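VAO-type flavoprotein oxidase VAO615 (Myceliophthora thermophila, PDB 6F72) binds FAD bicovalently and is probably an oxidase whose reduced flavin reacts rapidly with molecular oxygen, although its substrate remains unidentified. Local coordinates at residues N316-W320 / V344-L349. Numbering follows the deposited sequence.
Sequences NEVYW and VGNNSL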
ATOM      1  N   ASN A 316     -17.090  -2.755 -29.337  1.00 41.53           N
ATOM      2  CA  ASN A 316     -16.055  -2.191 -28.470  1.00 40.52           C
ATOM      3  C   ASN A 316     -16.022  -0.664 -28.435  1.00 40.22           C
ATOM      4  O   ASN A 316     -15.661  -0.069 -27.410  1.00 39.26           O
ATOM      5  CB  ASN A 316     -14.679  -2.735 -28.856  1.00 40.54           C
ATOM      6  CG  ASN A 316     -13.671  -2.615 -27.734  1.00 39.56           C
ATOM      7  OD1 ASN A 316     -12.692  -1.880 -27.843  1.00 39.28           O
ATOM      8  ND2 ASN A 316     -13.906  -3.342 -26.646  1.00 38.92           N
ATOM      9  N   GLU A 317     -16.397  -0.038 -29.547  1.00 41.05           N
ATOM     10  CA  GLU A 317     -16.389   1.417 -29.650  1.00 41.01           C
ATOM     11  C   GLU A 317     -17.414   2.109 -28.747  1.00 40.11           C
ATOM     12  O   GLU A 317     -17.100   3.140 -28.138  1.00 39.41           O
ATOM     13  CB  GLU A 317     -16.546   1.863 -31.105  1.00 42.61           C
ATOM     14  CG  GLU A 317     -15.215   2.093 -31.816  1.00 43.65           C
ATOM     15  CD  GLU A 317     -14.453   3.320 -31.302  1.00 43.49           C
ATOM     16  OE1 GLU A 317     -15.085   4.310 -30.868  1.00 43.50           O
ATOM     17  OE2 GLU A 317     -13.202   3.302 -31.348  1.00 43.67           O
ATOM     18  N   VAL A 318     -18.622   1.541 -28.673  1.00 39.94           N
ATOM     19  CA  VAL A 318     -19.697   2.050 -27.798  1.00 39.16           C
ATOM     20  C   VAL A 318     -19.341   1.773 -26.334  1.00 37.92           C
ATOM     21  O   VAL A 318     -19.597   2.618 -25.466  1.00 37.39           O
ATOM     22  CB  VAL A 318     -21.096   1.481 -28.172  1.00 39.82           C
ATOM     23  CG1 VAL A 318     -22.160   1.872 -27.148  1.00 39.50           C
ATOM     24  CG2 VAL A 318     -21.528   1.951 -29.562  1.00 40.79           C
ATOM     25  N   TYR A 319     -18.737   0.603 -26.080  1.00 37.47           N
ATOM     26  CA  TYR A 319     -18.210   0.242 -24.756  1.00 36.35           C
ATOM     27  C   TYR A 319     -17.299   1.326 -24.178  1.00 35.50           C
ATOM     28  O   TYR A 319     -17.498   1.738 -23.039  1.00 34.82           O
ATOM     29  CB  TYR A 319     -17.479  -1.118 -24.776  1.00 36.45           C
ATOM     30  CG  TYR A 319     -16.643  -1.392 -23.530  1.00 35.62           C
ATOM     31  CD1 TYR A 319     -17.250  -1.754 -22.317  1.00 35.11           C
ATOM     32  CD2 TYR A 319     -15.247  -1.266 -23.556  1.00 35.42           C
ATOM     33  CE1 TYR A 319     -16.490  -1.988 -21.171  1.00 34.34           C
ATOM     34  CE2 TYR A 319     -14.481  -1.495 -22.414  1.00 34.70           C
ATOM     35  CZ  TYR A 319     -15.104  -1.859 -21.229  1.00 34.12           C
ATOM     36  OH  TYR A 319     -14.345  -2.087 -20.103  1.00 33.47           O
ATOM     37  N   TRP A 320     -16.316   1.782 -24.963  1.00 35.54           N
ATOM     38  CA  TRP A 320     -15.357   2.784 -24.484  1.00 34.95           C
ATOM     39  C   TRP A 320     -15.947   4.177 -24.281  1.00 34.73           C
ATOM     40  O   TRP A 320     -15.499   4.924 -23.406  1.00 34.14           O
ATOM     41  CB  TRP A 320     -14.091   2.826 -25.340  1.00 35.38           C
ATOM     42  CG  TRP A 320     -13.198   1.667 -25.051  1.00 35.29           C
ATOM     43  CD1 TRP A 320     -12.909   0.630 -25.895  1.00 35.93           C
ATOM     44  CD2 TRP A 320     -12.506   1.386 -23.818  1.00 34.50           C
ATOM     45  NE1 TRP A 320     -12.073  -0.268 -25.275  1.00 35.63           N
ATOM     46  CE2 TRP A 320     -11.805   0.166 -24.005  1.00 34.77           C
ATOM     47  CE3 TRP A 320     -12.404   2.048 -22.582  1.00 33.64           C
ATOM     48  CZ2 TRP A 320     -11.009  -0.410 -22.999  1.00 34.26           C
ATOM     49  CZ3 TRP A 320     -11.614   1.478 -21.582  1.00 33.13           C
ATOM     50  CH2 TRP A 320     -10.927   0.258 -21.797  1.00 33.37           C
ATOM     51  N   VAL A 344     -11.397  -2.359 -14.971  1.00 28.77           N
ATOM     52  CA  VAL A 344     -11.495  -1.902 -16.357  1.00 29.32           C
ATOM     53  C   VAL A 344     -10.832  -2.970 -17.240  1.00 30.03           C
ATOM     54  O   VAL A 344      -9.611  -3.114 -17.229  1.00 30.05           O
ATOM     55  CB  VAL A 344     -10.816  -0.522 -16.583  1.00 29.07           C
ATOM     56  CG1 VAL A 344     -10.987  -0.052 -18.027  1.00 29.58           C
ATOM     57  CG2 VAL A 344     -11.352   0.540 -15.630  1.00 28.38           C
ATOM     58  N   GLY A 345     -11.643  -3.712 -17.988  1.00 30.79           N
ATOM     59  CA  GLY A 345     -11.123  -4.648 -18.987  1.00 31.86           C
ATOM     60  C   GLY A 345     -11.301  -4.145 -20.407  1.00 32.67           C
ATOM     61  O   GLY A 345     -11.998  -3.154 -20.637  1.00 32.60           O
ATOM     62  N   ASN A 346     -10.680  -4.850 -21.357  1.00 33.60           N
ATOM     63  CA  ASN A 346     -10.730  -4.535 -22.794  1.00 34.47           C
ATOM     64  C   ASN A 346     -12.142  -4.632 -23.390  1.00 34.85           C
ATOM     65  O   ASN A 346     -12.425  -4.008 -24.414  1.00 35.37           O
ATOM     66  CB  ASN A 346      -9.760  -5.465 -23.555  1.00 35.46           C
ATOM     67  CG  ASN A 346      -9.466  -4.997 -24.978  1.00 36.38           C
ATOM     68  OD1 ASN A 346      -9.360  -3.793 -25.249  1.00 36.10           O
ATOM     69  ND2 ASN A 346      -9.324  -5.963 -25.903  1.00 37.39           N
ATOM     70  N   ASN A 347     -13.016  -5.408 -22.747  1.00 34.81           N
ATOM     71  CA  ASN A 347     -14.363  -5.691 -23.260  1.00 35.35           C
ATOM     72  C   ASN A 347     -15.464  -5.532 -22.210  1.00 34.74           C
ATOM     73  O   ASN A 347     -16.641  -5.475 -22.565  1.00 35.13           O
ATOM     74  CB  ASN A 347     -14.438  -7.108 -23.862  1.00 36.44           C
ATOM     75  CG  ASN A 347     -13.297  -7.409 -24.815  1.00 37.27           C
ATOM     76  OD1 ASN A 347     -12.315  -8.050 -24.431  1.00 37.46           O
ATOM     77  ND2 ASN A 347     -13.408  -6.937 -26.058  1.00 37.86           N
ATOM     78  N   SER A 348     -15.093  -5.477 -20.932  1.00 33.98           N
ATOM     79  CA  SER A 348     -16.075  -5.318 -19.848  1.00 33.49           C
ATOM     80  C   SER A 348     -15.557  -4.495 -18.675  1.00 32.49           C
ATOM     81  O   SER A 348     -14.345  -4.425 -18.453  1.00 32.19           O
ATOM     82  CB  SER A 348     -16.623  -6.666 -19.366  1.00 33.96           C
ATOM     83  OG  SER A 348     -15.635  -7.416 -18.703  1.00 33.99           O
ATOM     84  N   LEU A 349     -16.494  -3.856 -17.970  1.00 32.03           N
ATOM     85  CA  LEU A 349     -16.234  -3.111 -16.730  1.00 31.21           C
ATOM     86  C   LEU A 349     -17.114  -3.665 -15.611  1.00 31.07           C
ATOM     87  O   LEU A 349     -18.334  -3.802 -15.765  1.00 31.42           O
ATOM     88  CB  LEU A 349     -16.483  -1.594 -16.912  1.00 30.94           C
ATOM     89  CG  LEU A 349     -16.090  -0.647 -15.752  1.00 30.26           C
ATOM     90  CD1 LEU A 349     -15.455   0.633 -16.273  1.00 30.16           C
ATOM     91  CD2 LEU A 349     -17.249  -0.329 -14.809  1.00 29.97           C
TER
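The ring of Y319 packs against the turn 344-349, with the N347 carbonyl carbon 3.8 Å above one face and offset toward the rim, while G345 O and L349 N sit near the ring plane at the hydroxyl end. W320 NE1 meets another part of that edge, and Y319 CE2 in turn stands 3.5 Å above the centre of the W320 indole, so the two aromatics of the helix pack edge to face. At the rim of the indole N316 OD1 lies in plane. Y319 OH donates to G345 O at 2.6 Å, the donor tilted 27° from that carbonyl's plane; S348 O is 2.9 Å from the same OH. With CG anti to the backbone N (chi1 167°), the tyrosine reaches from the first turn of helix 316-335 into the turn. That turn is a β-hairpin reversal joining neighbouring antiparallel strands 339-344 and 348-356 of the seven-stranded sheet, closed by G345 N bonding to S348 O; the helix thus packs its first turn against the end of the hairpin that follows it in the chain. A second polar tie comes from N316, whose ND2 gives a 2.8 Å bond to N346 O, the donor in the plane of the N346 carbonyl and that oxygen 8° out of the plane of the N316 amide. D311 also accepts from N316 ND2 and from N347 ND2, joining the two asparagines through one carboxylate, whereas N346 OD1 turns to Q441. Deeper in, W320 CH2 rests 3.8 Å from V344 CG1, and F436 of helix 426-439 touches both side chains.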